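Long-range contacts in haloacid dehalogenase-like hydrolase (Klebsiella pneumoniae subsp. pneumoniae, PDB 3PGV), which probably acts as a magnesium-dependent phosphatase of the Cof family within the haloacid dehalogenase-like superfamily, and holds a calcium ion here: residues D27-L32 and F59-H64; L33-F38 and S269-A274; L110-R115 and K151-G156; I120-Y125 and V166-E171. All blocks are in the same frame, centred on the assembly; numbering follows the deposited sequence.

Contact 1. Residues D27-L32 and F59-H64; sequences DLDGTL and FATGRH. With CA (calcium ion), chain E.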
loop_
_atom_site.group_PDB
_atom_site.type_symbol
_atom_site.label_atom_id
_atom_site.label_comp_id
_atom_site.label_asym_id
_atom_site.label_seq_id
_atom_site.Cartn_x
_atom_site.Cartn_y
_atom_site.Cartn_z
ATOM N N ASP A 27 -7.559 1.268 0.599
ATOM C CA ASP A 27 -6.397 0.992 1.417
ATOM C C ASP A 27 -6.893 0.218 2.676
ATOM O O ASP A 27 -8.097 0.224 2.968
ATOM C CB ASP A 27 -5.710 2.321 1.820
ATOM C CG ASP A 27 -4.590 2.180 2.843
ATOM O OD1 ASP A 27 -3.833 1.182 2.767
ATOM O OD2 ASP A 27 -4.458 3.081 3.705
ATOM N N LEU A 28 -5.993 -0.467 3.383
ATOM C CA LEU A 28 -6.406 -1.249 4.542
ATOM C C LEU A 28 -6.113 -0.553 5.863
ATOM O O LEU A 28 -7.043 -0.054 6.510
ATOM C CB LEU A 28 -5.813 -2.667 4.489
ATOM C CG LEU A 28 -6.332 -3.539 3.325
ATOM C CD1 LEU A 28 -5.449 -4.756 3.107
ATOM C CD2 LEU A 28 -7.791 -3.944 3.547
ATOM N N ASP A 29 -4.824 -0.463 6.245
ATOM C CA ASP A 29 -4.431 0.170 7.498
ATOM C C ASP A 29 -4.768 1.645 7.499
ATOM O O ASP A 29 -4.372 2.367 6.587
ATOM C CB ASP A 29 -2.938 -0.045 7.775
ATOM C CG ASP A 29 -2.558 -1.500 7.838
ATOM O OD1 ASP A 29 -2.884 -2.151 8.848
ATOM O OD2 ASP A 29 -1.999 -2.008 6.846
ATOM N N GLY A 30 -5.524 2.077 8.519
ATOM C CA GLY A 30 -5.924 3.474 8.676
ATOM C C GLY A 30 -7.080 3.882 7.782
ATOM O O GLY A 30 -7.518 5.029 7.831
ATOM N N THR A 31 -7.586 2.940 6.948
ATOM C CA THR A 31 -8.665 3.220 6.007
ATOM C C THR A 31 -9.880 2.286 6.248
ATOM O O THR A 31 -10.802 2.660 6.966
ATOM C CB THR A 31 -8.127 3.176 4.572
ATOM O OG1 THR A 31 -7.018 4.077 4.463
ATOM C CG2 THR A 31 -9.178 3.521 3.551
ATOM N N LEU A 32 -9.862 1.078 5.670
ATOM C CA LEU A 32 -10.942 0.111 5.870
ATOM C C LEU A 32 -10.810 -0.564 7.255
ATOM O O LEU A 32 -11.827 -0.840 7.908
ATOM C CB LEU A 32 -10.938 -0.953 4.746
ATOM C CG LEU A 32 -12.053 -2.021 4.811
ATOM C CD1 LEU A 32 -13.446 -1.385 4.706
ATOM C CD2 LEU A 32 -11.867 -3.055 3.746
ATOM N N PHE A 59 -8.423 -4.313 -2.909
ATOM C CA PHE A 59 -7.751 -3.857 -1.697
ATOM C C PHE A 59 -6.280 -3.585 -1.965
ATOM O O PHE A 59 -5.624 -4.363 -2.667
ATOM C CB PHE A 59 -7.969 -4.843 -0.544
ATOM C CG PHE A 59 -9.440 -5.066 -0.266
ATOM C CD1 PHE A 59 -10.218 -4.058 0.300
ATOM C CD2 PHE A 59 -10.073 -6.233 -0.680
ATOM C CE1 PHE A 59 -11.598 -4.223 0.454
ATOM C CE2 PHE A 59 -11.451 -6.409 -0.491
ATOM C CZ PHE A 59 -12.201 -5.410 0.076
ATOM N N ALA A 60 -5.809 -2.389 -1.566
ATOM C CA ALA A 60 -4.460 -1.928 -1.898
ATOM C C ALA A 60 -3.675 -1.576 -0.660
ATOM O O ALA A 60 -4.052 -0.670 0.078
ATOM C CB ALA A 60 -4.533 -0.734 -2.834
ATOM N N THR A 61 -2.565 -2.261 -0.442
ATOM C CA THR A 61 -1.772 -2.038 0.755
ATOM C C THR A 61 -0.284 -1.956 0.453
ATOM O O THR A 61 0.172 -2.439 -0.594
ATOM C CB THR A 61 -2.085 -3.127 1.801
ATOM O OG1 THR A 61 -1.299 -2.893 2.984
ATOM C CG2 THR A 61 -1.841 -4.541 1.268
ATOM N N GLY A 62 0.463 -1.379 1.391
ATOM C CA GLY A 62 1.910 -1.383 1.364
ATOM C C GLY A 62 2.467 -2.676 1.929
ATOM O O GLY A 62 3.616 -3.038 1.659
ATOM N N ARG A 63 1.622 -3.429 2.656
ATOM C CA ARG A 63 2.013 -4.705 3.249
ATOM C C ARG A 63 2.455 -5.712 2.208
ATOM O O ARG A 63 2.013 -5.650 1.062
ATOM C CB ARG A 63 0.862 -5.303 4.052
ATOM C CG ARG A 63 0.487 -4.555 5.325
ATOM C CD ARG A 63 -0.435 -5.435 6.125
ATOM N NE ARG A 63 -1.080 -4.746 7.231
ATOM C CZ ARG A 63 -1.808 -5.369 8.154
ATOM N NH1 ARG A 63 -1.951 -6.690 8.116
ATOM N NH2 ARG A 63 -2.383 -4.678 9.134
ATOM N N HIS A 64 3.274 -6.698 2.627
ATOM C CA HIS A 64 3.626 -7.835 1.777
ATOM C C HIS A 64 2.393 -8.749 1.716
ATOM O O HIS A 64 1.599 -8.766 2.665
ATOM C CB HIS A 64 4.801 -8.603 2.398
ATOM C CG HIS A 64 5.407 -9.631 1.496
ATOM N ND1 HIS A 64 4.789 -10.844 1.271
ATOM C CD2 HIS A 64 6.608 -9.629 0.869
ATOM C CE1 HIS A 64 5.599 -11.516 0.470
ATOM N NE2 HIS A 64 6.713 -10.828 0.212
HETATM CA CA CA E . -2.858 3.513 5.137
HETATM O O HOH W 1 -2.768 -1.296 4.463
HETATM O O HOH W 2 -1.559 4.028 2.925
#
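R63 grips the carboxylate of D29 side-on with two nitrogens: NH2 reaches OD1 at 2.6 Å and NE reaches OD2 at 2.9 Å. Each oxygen offers its syn lone pair; the carboxylate and guanidinium planes are inclined by 22°, and both oxygens sit somewhat out of the guanidinium plane. The R63 chain is extended from CG to NE, which carries the guanidinium across to D29, and NH1 is taken by the carbonyl of D67. A water ties the segments a second time: it donates to D29 OD2 and D27 OD1, accepts from D29 N, and lies 2.6 Å from T61 OG1. That hydroxyl also accepts from R63 N, an ST turn that places the arginine two residues on. The DLDGTL segment is the signature first motif of the HAD fold at the end of strand 23-27, and it supplies calcium ligands: D27 OD2 at 2.2 Å and the backbone oxygen of D29 at 2.4 Å, with D233 completing the protein share. D27 CG stands anti to the backbone N (chi1 172°), which directs OD2 to the metal; the same oxygen receives T31 OG1, while OD1 is salt-bridged to K210. K210 also bonds A60 O, the oxygen toward which the D27 CA-H points. Around F59 the contact is apolar. L32 CD2 approaches the F59 ring at CE1, 3.5 Å away, and L28 CD2 meets the neighbouring CD1, crossing the phenylalanine at about a right angle. The other L28 methyl, CD1, packs against T61 CB.

Contact 2. Residues L33-F38 and S269-A274; sequences LSPDHF and SNADDA
N270 sends its side-chain amide into the backbone of the loop 33-38, where ND2 donates to L33 O at 2.8 Å. Here the end of helix 28-32, part of the first HAD motif, meets the loop between strand 265-266 and helix 274-283, joining early and late parts of the HAD core domain. The bond is nearly straight, 166° at the hydrogen, and the acceptor lies in the amide plane, although the donor is tilted 16° from the plane of the carbonyl. N270 CG sits between its own backbone N and carbonyl carbon (chi1 65°), which turns the amide toward L33. Its backbone N is held by N252 OD1, so the buried asparagine is anchored at both ends. Around this tight point the contact thins out toward solvent. P35, exposed, opens the corner of a type I turn from S34 to H37 and lays its ring against the equally exposed A271. Each loop is also braced from within: S34 OG accepts from F38 N, and S269 OG accepts from A271 N in an ST turn that starts the 3-10 segment 270-272. At the outer edge P35 CG rests 3.6 Å from A271 CA and 3.8 Å from A271 CB.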
loop_
_atom_site.group_PDB
_atom_site.type_symbol
_atom_site.label_atom_id
_atom_site.label_comp_id
_atom_site.label_asym_id
_atom_site.label_seq_id
_atom_site.Cartn_x
_atom_site.Cartn_y
_atom_site.Cartn_z
ATOM N N LEU A 33 -9.560 -0.831 7.698
ATOM C CA LEU A 33 -9.332 -1.465 8.994
ATOM C C LEU A 33 -9.571 -0.482 10.138
ATOM O O LEU A 33 -9.295 0.730 10.002
ATOM C CB LEU A 33 -7.904 -2.056 9.092
ATOM C CG LEU A 33 -7.532 -3.148 8.078
ATOM C CD1 LEU A 33 -6.116 -3.603 8.295
ATOM C CD2 LEU A 33 -8.487 -4.339 8.166
ATOM N N SER A 34 -10.062 -0.996 11.275
ATOM C CA SER A 34 -10.307 -0.178 12.464
ATOM C C SER A 34 -8.975 0.332 13.032
ATOM O O SER A 34 -7.916 -0.197 12.668
ATOM C CB SER A 34 -11.032 -1.000 13.519
ATOM O OG SER A 34 -10.178 -1.998 14.054
ATOM N N PRO A 35 -8.990 1.319 13.979
ATOM C CA PRO A 35 -7.724 1.749 14.604
ATOM C C PRO A 35 -6.978 0.596 15.290
ATOM O O PRO A 35 -5.767 0.694 15.497
ATOM C CB PRO A 35 -8.169 2.809 15.610
ATOM C CG PRO A 35 -9.467 3.292 15.092
ATOM C CD PRO A 35 -10.127 2.101 14.490
ATOM N N ASP A 36 -7.691 -0.517 15.595
ATOM C CA ASP A 36 -7.077 -1.719 16.177
ATOM C C ASP A 36 -6.711 -2.786 15.111
ATOM O O ASP A 36 -6.418 -3.924 15.464
ATOM C CB ASP A 36 -7.969 -2.309 17.271
ATOM C CG ASP A 36 -7.957 -1.494 18.552
ATOM O OD1 ASP A 36 -6.857 -1.067 18.972
ATOM O OD2 ASP A 36 -9.038 -1.335 19.167
ATOM N N HIS A 37 -6.659 -2.377 13.813
ATOM C CA HIS A 37 -6.219 -3.208 12.676
ATOM C C HIS A 37 -7.136 -4.393 12.381
ATOM O O HIS A 37 -6.678 -5.403 11.834
ATOM C CB HIS A 37 -4.764 -3.668 12.852
ATOM C CG HIS A 37 -3.822 -2.564 13.204
ATOM N ND1 HIS A 37 -3.650 -2.152 14.528
ATOM C CD2 HIS A 37 -3.032 -1.808 12.402
ATOM C CE1 HIS A 37 -2.773 -1.168 14.488
ATOM N NE2 HIS A 37 -2.356 -0.930 13.231
ATOM N N PHE A 38 -8.438 -4.256 12.678
ATOM C CA PHE A 38 -9.395 -5.322 12.422
ATOM C C PHE A 38 -10.407 -4.936 11.392
ATOM O O PHE A 38 -10.746 -3.752 11.255
ATOM C CB PHE A 38 -10.124 -5.747 13.719
ATOM C CG PHE A 38 -9.223 -6.189 14.842
ATOM C CD1 PHE A 38 -8.367 -7.277 14.683
ATOM C CD2 PHE A 38 -9.288 -5.577 16.087
ATOM C CE1 PHE A 38 -7.525 -7.685 15.724
ATOM C CE2 PHE A 38 -8.464 -6.003 17.138
ATOM C CZ PHE A 38 -7.593 -7.060 16.952
ATOM N N SER A 269 -13.368 9.320 10.171
ATOM C CA SER A 269 -12.241 8.524 10.644
ATOM C C SER A 269 -12.536 7.032 10.506
ATOM O O SER A 269 -13.702 6.619 10.613
ATOM C CB SER A 269 -11.955 8.862 12.111
ATOM O OG SER A 269 -10.862 8.124 12.632
ATOM N N ASN A 270 -11.480 6.200 10.388
ATOM C CA ASN A 270 -11.666 4.741 10.396
ATOM C C ASN A 270 -12.189 4.281 11.790
ATOM O O ASN A 270 -12.783 3.204 11.907
ATOM C CB ASN A 270 -10.362 4.003 10.013
ATOM C CG ASN A 270 -9.236 4.192 10.992
ATOM O OD1 ASN A 270 -9.057 5.266 11.580
ATOM N ND2 ASN A 270 -8.413 3.159 11.153
ATOM N N ALA A 271 -12.042 5.163 12.828
ATOM C CA ALA A 271 -12.570 4.919 14.167
ATOM C C ALA A 271 -14.102 4.852 14.147
ATOM O O ALA A 271 -14.713 4.208 15.028
ATOM C CB ALA A 271 -12.104 6.014 15.123
ATOM N N ASP A 272 -14.730 5.522 13.152
ATOM C CA ASP A 272 -16.185 5.514 12.992
ATOM C C ASP A 272 -16.637 4.436 12.005
ATOM O O ASP A 272 -17.834 4.335 11.727
ATOM C CB ASP A 272 -16.683 6.896 12.501
ATOM C CG ASP A 272 -16.763 7.956 13.576
ATOM O OD1 ASP A 272 -17.048 7.598 14.744
ATOM O OD2 ASP A 272 -16.663 9.149 13.235
ATOM N N ASP A 273 -15.667 3.666 11.411
ATOM C CA ASP A 273 -15.965 2.732 10.311
ATOM C C ASP A 273 -16.512 3.562 9.142
ATOM O O ASP A 273 -17.536 3.213 8.548
ATOM C CB ASP A 273 -17.002 1.659 10.757
ATOM C CG ASP A 273 -16.483 0.226 10.790
ATOM O OD1 ASP A 273 -15.329 -0.000 10.357
ATOM O OD2 ASP A 273 -17.252 -0.672 11.187
ATOM N N ALA A 274 -15.873 4.721 8.882
ATOM C CA ALA A 274 -16.327 5.699 7.892
ATOM C C ALA A 274 -16.439 5.150 6.476
ATOM O O ALA A 274 -17.364 5.526 5.752
ATOM C CB ALA A 274 -15.430 6.919 7.910
#

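Contact 3. Residues L110-R115 and K151-G156; sequences LFEIVR and KLYEPG
R115 NH2 donates to the backbone oxygen of Y153 at 2.6 Å, with a 160° angle at the hydrogen; the oxygen lies in the guanidinium plane and the nitrogen in the carbonyl plane. R115 NH1 adds a weak, bent bond to the same oxygen, so one carbonyl is met by two N-H groups. NH1 has a better acceptor in E112 OE2, 3.0 Å away, which uses its syn lone pair in a salt bridge within segment 110-115. The arginine leaves its backbone with CG anti to N (chi1 -177°), heading for P155 and the Y153 carbonyl, though the path of the chain through CD is doubtful. P155 CD lies over the centre of one guanidinium face, and CZ makes an off-centre cation-pi contact with the Y153 ring, 4.9 Å from its centroid. The phenol OH of Y153 donates to F111 O at 2.7 Å, in the carbonyl plane and on a lone pair. E112 OE2 is further satisfied by a water that donates to it and accepts from G156 N, bridging the two segments. The contact thus fastens the loop after helix 104-110 to the chain leaving strand 150-152, an edge strand of the six-stranded sheet of the cap domain. F111 supplies the apolar side, its CB lying 4.1 Å from Y153 CE2. E154 OE2, near R115 NH2 but out of the guanidinium plane, adds charge attraction only. The arginine's charge, met by E112 and the Y153 carbonyl, probably favours the ionised form of E112.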
loop_
_atom_site.group_PDB
_atom_site.type_symbol
_atom_site.label_atom_id
_atom_site.label_comp_id
_atom_site.label_asym_id
_atom_site.label_seq_id
_atom_site.Cartn_x
_atom_site.Cartn_y
_atom_site.Cartn_z
ATOM N N LEU A 110 20.064 1.090 -3.162
ATOM C CA LEU A 110 19.126 1.254 -2.039
ATOM C C LEU A 110 19.493 0.380 -0.861
ATOM O O LEU A 110 19.268 0.770 0.290
ATOM C CB LEU A 110 17.686 0.946 -2.484
ATOM C CG LEU A 110 17.020 2.000 -3.381
ATOM C CD1 LEU A 110 15.697 1.486 -3.924
ATOM C CD2 LEU A 110 16.811 3.313 -2.629
ATOM N N PHE A 111 20.090 -0.811 -1.135
ATOM C CA PHE A 111 20.509 -1.753 -0.081
ATOM C C PHE A 111 21.548 -1.141 0.861
ATOM O O PHE A 111 21.655 -1.565 2.011
ATOM C CB PHE A 111 21.095 -3.024 -0.701
ATOM C CG PHE A 111 20.136 -3.922 -1.442
ATOM C CD1 PHE A 111 18.762 -3.714 -1.372
ATOM C CD2 PHE A 111 20.598 -5.033 -2.139
ATOM C CE1 PHE A 111 17.876 -4.547 -2.061
ATOM C CE2 PHE A 111 19.710 -5.871 -2.820
ATOM C CZ PHE A 111 18.352 -5.624 -2.771
ATOM N N GLU A 112 22.337 -0.160 0.361
ATOM C CA GLU A 112 23.508 0.352 1.057
ATOM C C GLU A 112 23.528 1.869 1.210
ATOM O O GLU A 112 24.442 2.395 1.835
ATOM C CB GLU A 112 24.791 -0.123 0.322
ATOM C CG GLU A 112 24.963 -1.643 0.312
ATOM C CD GLU A 112 24.976 -2.263 1.704
ATOM O OE1 GLU A 112 25.688 -1.729 2.585
ATOM O OE2 GLU A 112 24.270 -3.275 1.914
ATOM N N ILE A 113 22.540 2.583 0.623
ATOM C CA ILE A 113 22.543 4.054 0.604
ATOM C C ILE A 113 22.710 4.687 2.000
ATOM O O ILE A 113 23.434 5.682 2.140
ATOM C CB ILE A 113 21.345 4.646 -0.214
ATOM C CG1 ILE A 113 21.569 6.150 -0.523
ATOM C CG2 ILE A 113 19.990 4.392 0.482
ATOM C CD1 ILE A 113 20.560 6.793 -1.560
ATOM N N VAL A 114 22.097 4.080 3.038
ATOM C CA VAL A 114 22.199 4.603 4.410
ATOM C C VAL A 114 22.630 3.515 5.387
ATOM O O VAL A 114 22.138 3.465 6.508
ATOM C CB VAL A 114 20.898 5.323 4.867
ATOM C CG1 VAL A 114 20.778 6.695 4.220
ATOM C CG2 VAL A 114 19.667 4.474 4.570
ATOM N N ARG A 115 23.589 2.657 4.969
ATOM C CA ARG A 115 24.088 1.578 5.814
ATOM C C ARG A 115 24.642 2.106 7.138
ATOM O O ARG A 115 24.419 1.496 8.193
ATOM C CB ARG A 115 25.175 0.787 5.085
ATOM C CG ARG A 115 25.690 -0.400 5.888
ATOM C CD ARG A 115 25.162 -1.656 5.306
ATOM N NE ARG A 115 24.768 -2.616 6.314
ATOM C CZ ARG A 115 24.136 -3.745 6.036
ATOM N NH1 ARG A 115 23.825 -4.047 4.781
ATOM N NH2 ARG A 115 23.802 -4.581 7.009
ATOM N N LYS A 151 15.261 -11.504 7.813
ATOM C CA LYS A 151 16.601 -12.040 7.831
ATOM C C LYS A 151 17.524 -10.838 7.798
ATOM O O LYS A 151 17.181 -9.831 7.188
ATOM C CB LYS A 151 16.873 -12.904 6.586
ATOM C CG LYS A 151 16.302 -14.302 6.613
ATOM C CD LYS A 151 16.883 -15.098 5.432
ATOM C CE LYS A 151 16.208 -16.409 5.175
ATOM N NZ LYS A 151 16.720 -17.040 3.931
ATOM N N LEU A 152 18.697 -10.941 8.392
ATOM C CA LEU A 152 19.672 -9.855 8.318
ATOM C C LEU A 152 20.538 -10.000 7.088
ATOM O O LEU A 152 20.739 -11.116 6.607
ATOM C CB LEU A 152 20.556 -9.822 9.581
ATOM C CG LEU A 152 19.848 -9.476 10.894
ATOM C CD1 LEU A 152 20.791 -9.609 12.055
ATOM C CD2 LEU A 152 19.255 -8.075 10.849
ATOM N N TYR A 153 21.064 -8.885 6.570
ATOM C CA TYR A 153 21.993 -8.938 5.438
ATOM C C TYR A 153 23.172 -7.996 5.635
ATOM O O TYR A 153 23.001 -6.887 6.134
ATOM C CB TYR A 153 21.269 -8.682 4.081
ATOM C CG TYR A 153 20.894 -7.237 3.839
ATOM C CD1 TYR A 153 19.669 -6.733 4.269
ATOM C CD2 TYR A 153 21.727 -6.390 3.115
ATOM C CE1 TYR A 153 19.296 -5.414 4.008
ATOM C CE2 TYR A 153 21.377 -5.063 2.869
ATOM C CZ TYR A 153 20.165 -4.574 3.333
ATOM O OH TYR A 153 19.825 -3.263 3.114
ATOM N N GLU A 154 24.371 -8.460 5.303
ATOM C CA GLU A 154 25.575 -7.657 5.383
ATOM C C GLU A 154 25.874 -7.049 4.009
ATOM O O GLU A 154 25.342 -7.526 3.006
ATOM C CB GLU A 154 26.755 -8.507 5.884
ATOM C CG GLU A 154 26.654 -8.865 7.371
ATOM C CD GLU A 154 26.663 -7.673 8.319
ATOM O OE1 GLU A 154 27.668 -6.925 8.329
ATOM O OE2 GLU A 154 25.671 -7.502 9.066
ATOM N N PRO A 155 26.628 -5.924 3.936
ATOM C CA PRO A 155 26.874 -5.305 2.620
ATOM C C PRO A 155 27.301 -6.304 1.552
ATOM O O PRO A 155 28.200 -7.107 1.780
ATOM C CB PRO A 155 27.967 -4.277 2.913
ATOM C CG PRO A 155 27.766 -3.915 4.348
ATOM C CD PRO A 155 27.278 -5.162 5.031
ATOM N N GLY A 156 26.555 -6.320 0.440
ATOM C CA GLY A 156 26.854 -7.152 -0.720
ATOM C C GLY A 156 26.296 -8.562 -0.684
ATOM O O GLY A 156 26.349 -9.269 -1.694
HETATM O O HOH W 3 24.160 -5.074 -0.114
#

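Contact 4. Residues I120-Y125 and V166-E171; sequences IVTNVY and VFFTCE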
loop_
_atom_site.group_PDB
_atom_site.type_symbol
_atom_site.label_atom_id
_atom_site.label_comp_id
_atom_site.label_asym_id
_atom_site.label_seq_id
_atom_site.Cartn_x
_atom_site.Cartn_y
_atom_site.Cartn_z
ATOM N N ILE A 120 18.605 5.175 10.867
ATOM C CA ILE A 120 17.760 4.517 9.866
ATOM C C ILE A 120 18.037 3.001 9.766
ATOM O O ILE A 120 19.193 2.581 9.731
ATOM C CB ILE A 120 17.893 5.207 8.484
ATOM C CG1 ILE A 120 17.619 6.720 8.582
ATOM C CG2 ILE A 120 16.984 4.532 7.447
ATOM C CD1 ILE A 120 17.991 7.543 7.271
ATOM N N VAL A 121 16.971 2.199 9.676
ATOM C CA VAL A 121 17.067 0.774 9.362
ATOM C C VAL A 121 16.578 0.564 7.913
ATOM O O VAL A 121 15.531 1.103 7.529
ATOM C CB VAL A 121 16.266 -0.116 10.372
ATOM C CG1 VAL A 121 16.181 -1.564 9.888
ATOM C CG2 VAL A 121 16.874 -0.047 11.775
ATOM N N THR A 122 17.370 -0.146 7.092
ATOM C CA THR A 122 16.985 -0.427 5.707
ATOM C C THR A 122 16.268 -1.780 5.615
ATOM O O THR A 122 16.820 -2.809 6.029
ATOM C CB THR A 122 18.199 -0.352 4.777
ATOM O OG1 THR A 122 18.812 0.930 4.917
ATOM C CG2 THR A 122 17.824 -0.608 3.289
ATOM N N ASN A 123 15.041 -1.776 5.073
ATOM C CA ASN A 123 14.244 -2.989 4.925
ATOM C C ASN A 123 14.033 -3.297 3.465
ATOM O O ASN A 123 13.898 -2.379 2.654
ATOM C CB ASN A 123 12.901 -2.847 5.625
ATOM C CG ASN A 123 12.992 -2.599 7.092
ATOM O OD1 ASN A 123 12.841 -3.500 7.894
ATOM N ND2 ASN A 123 13.164 -1.348 7.478
ATOM N N VAL A 124 13.994 -4.589 3.121
ATOM C CA VAL A 124 13.841 -5.025 1.735
ATOM C C VAL A 124 12.797 -6.153 1.641
ATOM O O VAL A 124 12.869 -7.122 2.403
ATOM C CB VAL A 124 15.220 -5.496 1.153
ATOM C CG1 VAL A 124 15.068 -6.011 -0.268
ATOM C CG2 VAL A 124 16.260 -4.385 1.220
ATOM N N TYR A 125 11.856 -6.047 0.683
ATOM C CA TYR A 125 10.988 -7.175 0.340
ATOM C C TYR A 125 11.488 -7.784 -0.952
ATOM O O TYR A 125 11.384 -7.154 -2.003
ATOM C CB TYR A 125 9.517 -6.754 0.188
ATOM C CG TYR A 125 8.797 -6.467 1.494
ATOM C CD1 TYR A 125 9.341 -6.861 2.719
ATOM C CD2 TYR A 125 7.535 -5.873 1.501
ATOM C CE1 TYR A 125 8.688 -6.593 3.918
ATOM C CE2 TYR A 125 6.872 -5.599 2.692
ATOM C CZ TYR A 125 7.446 -5.966 3.901
ATOM O OH TYR A 125 6.781 -5.700 5.085
ATOM N N VAL A 166 11.945 -1.284 -1.235
ATOM C CA VAL A 166 12.891 -1.040 -0.159
ATOM C C VAL A 166 12.272 0.044 0.723
ATOM O O VAL A 166 11.690 0.998 0.193
ATOM C CB VAL A 166 14.299 -0.609 -0.689
ATOM C CG1 VAL A 166 15.245 -0.258 0.478
ATOM C CG2 VAL A 166 14.908 -1.689 -1.578
ATOM N N PHE A 167 12.293 -0.137 2.045
ATOM C CA PHE A 167 11.728 0.876 2.943
ATOM C C PHE A 167 12.625 1.206 4.107
ATOM O O PHE A 167 13.267 0.330 4.674
ATOM C CB PHE A 167 10.300 0.520 3.388
ATOM C CG PHE A 167 10.123 -0.832 4.052
ATOM C CD1 PHE A 167 10.066 -1.996 3.290
ATOM C CD2 PHE A 167 9.860 -0.925 5.413
ATOM C CE1 PHE A 167 9.842 -3.233 3.893
ATOM C CE2 PHE A 167 9.616 -2.159 6.011
ATOM C CZ PHE A 167 9.601 -3.306 5.246
ATOM N N PHE A 168 12.733 2.491 4.410
ATOM C CA PHE A 168 13.610 3.000 5.445
ATOM C C PHE A 168 12.817 3.386 6.658
ATOM O O PHE A 168 11.907 4.217 6.561
ATOM C CB PHE A 168 14.418 4.197 4.909
ATOM C CG PHE A 168 15.164 3.875 3.630
ATOM C CD1 PHE A 168 16.419 3.274 3.669
ATOM C CD2 PHE A 168 14.584 4.117 2.386
ATOM C CE1 PHE A 168 17.085 2.932 2.488
ATOM C CE2 PHE A 168 15.248 3.772 1.207
ATOM C CZ PHE A 168 16.498 3.189 1.265
ATOM N N THR A 169 13.076 2.708 7.795
ATOM C CA THR A 169 12.372 2.994 9.051
ATOM C C THR A 169 13.246 3.816 9.980
ATOM O O THR A 169 14.439 3.547 10.104
ATOM C CB THR A 169 11.827 1.698 9.701
ATOM O OG1 THR A 169 12.905 0.796 9.914
ATOM C CG2 THR A 169 10.738 1.015 8.842
ATOM N N CYS A 170 12.671 4.872 10.562
ATOM C CA CYS A 170 13.367 5.811 11.441
ATOM C C CYS A 170 12.331 6.510 12.333
ATOM O O CYS A 170 11.371 7.059 11.818
ATOM C CB CYS A 170 14.164 6.823 10.613
ATOM S SG CYS A 170 14.972 8.118 11.589
ATOM N N GLU A 171 12.538 6.505 13.662
ATOM C CA GLU A 171 11.631 7.160 14.613
ATOM C C GLU A 171 11.543 8.674 14.367
ATOM O O GLU A 171 10.495 9.279 14.597
ATOM C CB GLU A 171 12.072 6.876 16.063
ATOM C CG GLU A 171 11.910 5.414 16.463
ATOM C CD GLU A 171 12.420 5.059 17.848
ATOM O OE1 GLU A 171 13.625 5.277 18.115
ATOM O OE2 GLU A 171 11.634 4.484 18.636
#
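N123 lays its side chain flat on the ring of F167: CB stands 3.3 Å from the ring centroid, close to the normal, and the amide and ring planes are only 10° apart. F167 CG occupies the cramped place between its own backbone N and carbonyl carbon (chi1 56°), which swings the ring back over its strand partner. On its far rim the same ring turns an edge to the face of Y125, a T-shaped pair with planes at 70° and F167 CE1 3.6 Å from Y125 CE1. The amide end of N123 is held too. ND2 donates to T169 OG1 and, from above the carbonyl plane, to F167 O, which also accepts from N123 N at 2.8 Å; OD1 receives R136 and W130. These strands, 121-126 and 163-169, are antiparallel neighbours in the cap-domain sheet. V121 with T169 and N123 with F167 are hydrogen-bonded pairs, while T122 with F168 and V124 with V166 are non-hydrogen-bonded. On the face bearing T122 and V124, T122 and F168 point the same way side by side, OG1 meeting the ring edge at 3.6 Å from CD1. I120 CG2 touches F168 CB at 3.6 Å, while the other I120 branch, CG1, reaches C170 CB.

Contacts 1 and 2 belong to the core domain with its eight-stranded sheet, their centres 12 Å apart and joined directly where helix 28-32 runs into L33; N270 also packs on G30 and T31. Contacts 3 and 4 lie in the cap domain, 10 Å apart, and share its six-stranded sheet: Y153 and F111 rest on T122 and V124. Along the chain the segments of contacts 1 and 2 alternate, as do those of contacts 3 and 4, while both cap contacts fall between L33-F38 and S269-A274, so the cap is inserted in the core. H64 of contact 1 packs on Y125 of contact 4, bringing the cap sheet up to the metal-site side of the core.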